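Local coordinates for putative metal-sulfur cluster biosynthesis proteins YuaD (Bacillus subtilis, PDB 1ORU), which is of unknown function but carries a MOSC domain, a family generally associated with molybdenum and pyridoxal phosphate binding, at residues 9-15 against 173-179. Sequence-based numbering, arbitrary orientation.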
loop_
_atom_site.group_PDB
_atom_site.type_symbol
_atom_site.label_atom_id
_atom_site.label_comp_id
_atom_site.label_asym_id
_atom_site.label_seq_id
_atom_site.Cartn_x
_atom_site.Cartn_y
_atom_site.Cartn_z
ATOM N N THR A 9 -9.557 13.520 -14.219
ATOM C CA THR A 9 -10.113 12.524 -15.125
ATOM C C THR A 9 -9.073 12.088 -16.150
ATOM O O THR A 9 -8.331 12.917 -16.682
ATOM C CB THR A 9 -11.341 13.090 -15.864
ATOM O OG1 THR A 9 -12.365 13.398 -14.909
ATOM C CG2 THR A 9 -11.879 12.081 -16.868
ATOM N N ALA A 10 -9.007 10.784 -16.397
ATOM C CA ALA A 10 -8.088 10.226 -17.381
ATOM C C ALA A 10 -8.829 9.127 -18.133
ATOM O O ALA A 10 -10.052 8.994 -18.006
ATOM C CB ALA A 10 -6.837 9.669 -16.710
ATOM N N LYS A 11 -8.093 8.327 -18.895
ATOM C CA LYS A 11 -8.709 7.287 -19.700
ATOM C C LYS A 11 -7.921 5.988 -19.772
ATOM O O LYS A 11 -6.695 5.996 -19.818
ATOM C CB LYS A 11 -8.920 7.826 -21.121
ATOM C CG LYS A 11 -9.484 6.835 -22.127
ATOM C CD LYS A 11 -9.650 7.509 -23.491
ATOM C CE LYS A 11 -10.228 6.579 -24.538
ATOM N NZ LYS A 11 -10.316 7.250 -25.872
ATOM N N ALA A 12 -8.642 4.871 -19.780
ATOM C CA ALA A 12 -8.016 3.562 -19.902
ATOM C C ALA A 12 -8.026 3.264 -21.402
ATOM O O ALA A 12 -9.056 2.865 -21.952
ATOM C CB ALA A 12 -8.829 2.513 -19.143
ATOM N N GLU A 13 -6.892 3.489 -22.064
ATOM C CA GLU A 13 -6.772 3.254 -23.506
ATOM C C GLU A 13 -6.776 1.777 -23.855
ATOM O O GLU A 13 -7.327 1.379 -24.883
ATOM C CB GLU A 13 -5.482 3.869 -24.060
ATOM C CG GLU A 13 -5.422 5.379 -24.051
ATOM C CD GLU A 13 -6.331 6.024 -25.091
ATOM O OE1 GLU A 13 -6.958 5.298 -25.895
ATOM O OE2 GLU A 13 -6.410 7.269 -25.106
ATOM N N GLY A 14 -6.151 0.968 -23.004
ATOM C CA GLY A 14 -6.093 -0.456 -23.267
ATOM C C GLY A 14 -6.095 -1.318 -22.022
ATOM O O GLY A 14 -5.637 -0.892 -20.959
ATOM N N LEU A 15 -6.629 -2.527 -22.159
ATOM C CA LEU A 15 -6.696 -3.495 -21.068
ATOM C C LEU A 15 -6.014 -4.756 -21.593
ATOM O O LEU A 15 -6.176 -5.106 -22.770
ATOM C CB LEU A 15 -8.151 -3.794 -20.707
ATOM C CG LEU A 15 -9.009 -2.593 -20.305
ATOM C CD1 LEU A 15 -10.432 -3.070 -20.038
ATOM C CD2 LEU A 15 -8.420 -1.906 -19.065
ATOM N N VAL A 173 -14.108 -3.661 -16.072
ATOM C CA VAL A 173 -13.512 -2.492 -16.710
ATOM C C VAL A 173 -13.529 -2.758 -18.212
ATOM O O VAL A 173 -13.364 -3.903 -18.648
ATOM C CB VAL A 173 -12.074 -2.222 -16.186
ATOM C CG1 VAL A 173 -12.140 -1.847 -14.705
ATOM C CG2 VAL A 173 -11.189 -3.454 -16.364
ATOM N N TYR A 174 -13.744 -1.699 -18.990
ATOM C CA TYR A 174 -13.861 -1.809 -20.443
ATOM C C TYR A 174 -12.925 -0.874 -21.196
ATOM O O TYR A 174 -12.585 0.200 -20.710
ATOM C CB TYR A 174 -15.306 -1.499 -20.842
ATOM C CG TYR A 174 -16.337 -2.275 -20.042
ATOM C CD1 TYR A 174 -16.776 -3.531 -20.463
ATOM C CD2 TYR A 174 -16.859 -1.759 -18.855
ATOM C CE1 TYR A 174 -17.717 -4.256 -19.720
ATOM C CE2 TYR A 174 -17.797 -2.470 -18.103
ATOM C CZ TYR A 174 -18.223 -3.719 -18.542
ATOM O OH TYR A 174 -19.151 -4.431 -17.799
ATOM N N THR A 175 -12.525 -1.283 -22.394
ATOM C CA THR A 175 -11.634 -0.470 -23.225
ATOM C C THR A 175 -12.208 0.938 -23.429
ATOM O O THR A 175 -13.384 1.094 -23.754
ATOM C CB THR A 175 -11.435 -1.119 -24.612
ATOM O OG1 THR A 175 -10.947 -2.456 -24.449
ATOM C CG2 THR A 175 -10.439 -0.318 -25.439
ATOM N N GLY A 176 -11.379 1.957 -23.231
ATOM C CA GLY A 176 -11.833 3.327 -23.415
ATOM C C GLY A 176 -12.532 3.966 -22.226
ATOM O O GLY A 176 -12.940 5.128 -22.291
ATOM N N ASP A 177 -12.685 3.212 -21.141
ATOM C CA ASP A 177 -13.328 3.734 -19.941
ATOM C C ASP A 177 -12.680 5.023 -19.464
ATOM O O ASP A 177 -11.456 5.141 -19.441
ATOM C CB ASP A 177 -13.232 2.727 -18.788
ATOM C CG ASP A 177 -14.384 1.749 -18.758
ATOM O OD1 ASP A 177 -15.300 1.873 -19.603
ATOM O OD2 ASP A 177 -14.373 0.859 -17.874
ATOM N N GLU A 178 -13.510 5.983 -19.075
ATOM C CA GLU A 178 -12.999 7.232 -18.534
ATOM C C GLU A 178 -12.766 6.896 -17.059
ATOM O O GLU A 178 -13.625 6.289 -16.414
ATOM C CB GLU A 178 -14.045 8.337 -18.675
ATOM C CG GLU A 178 -13.473 9.740 -18.616
ATOM C CD GLU A 178 -14.529 10.809 -18.829
ATOM O OE1 GLU A 178 -15.408 10.961 -17.954
ATOM O OE2 GLU A 178 -14.481 11.491 -19.873
ATOM N N ILE A 179 -11.603 7.246 -16.525
ATOM C CA ILE A 179 -11.328 6.939 -15.132
ATOM C C ILE A 179 -11.203 8.187 -14.272
ATOM O O ILE A 179 -10.847 9.270 -14.754
ATOM C CB ILE A 179 -10.046 6.089 -14.981
ATOM C CG1 ILE A 179 -8.864 6.770 -15.682
ATOM C CG2 ILE A 179 -10.292 4.703 -15.549
ATOM C CD1 ILE A 179 -7.531 6.064 -15.455
HETATM O O HOH W 1 -8.284 -2.982 -24.502
#
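Ile179 lays its CG1 branch against Ala10, CG1 coming to 3.7 Å from Ala10 CB on the buried face of the sheet. With chi1 at 54°, CG1 sits between the backbone N and the carbonyl carbon, which brings it over the peptide that follows Ala10 and places CD1 near both Ala10 CB and Lys11 N. The two residues form an antiparallel hydrogen-bonded pair: Ala10 N donates almost straight to Ile179 O, and Ile179 N returns a bond to Ala10 O (2.8 Å) from above the carbonyl plane. With an alanine here in place of Ile179, the CG1 branch would be missing, which would probably open a gap beside Ala10 CB and take the apolar cover off that peptide. Glu178, on the face it shares with Lys11, brings CG to 3.3 Å from Thr9 CG2, the two side chains meeting at a slant. The extended Lys11 chain, its CG anti to the backbone N (chi1 176°), runs alongside the turn and sets CE 3.8 Å from Gly176 CA. The type II turn from Tyr174 to Asp177 is closed by Asp177 N to Tyr174 O and braced by Tyr174 N, which meets Asp177 OD2 from above the carboxylate plane. Ala12 grips it through two backbone bonds, accepting from Gly176 N and donating to Asp177 O. Beyond the turn, Leu15 CD1 packs against Val173 CG2 at 3.8 Å, and one water accepts from Leu15 N and lies 2.7 Å from Thr175 OG1. Strand 178-184 thus joins strand 5-17 antiparallel, while strand 98-101 also pairs with 5-17, which carries a classic beta bulge where Glu13 and Gly14 face Ala99. Val100 of strand 98-101 and Phe117 cover Ile179, and Leu31 of strand 30-33 packs on both Leu15 and Val173.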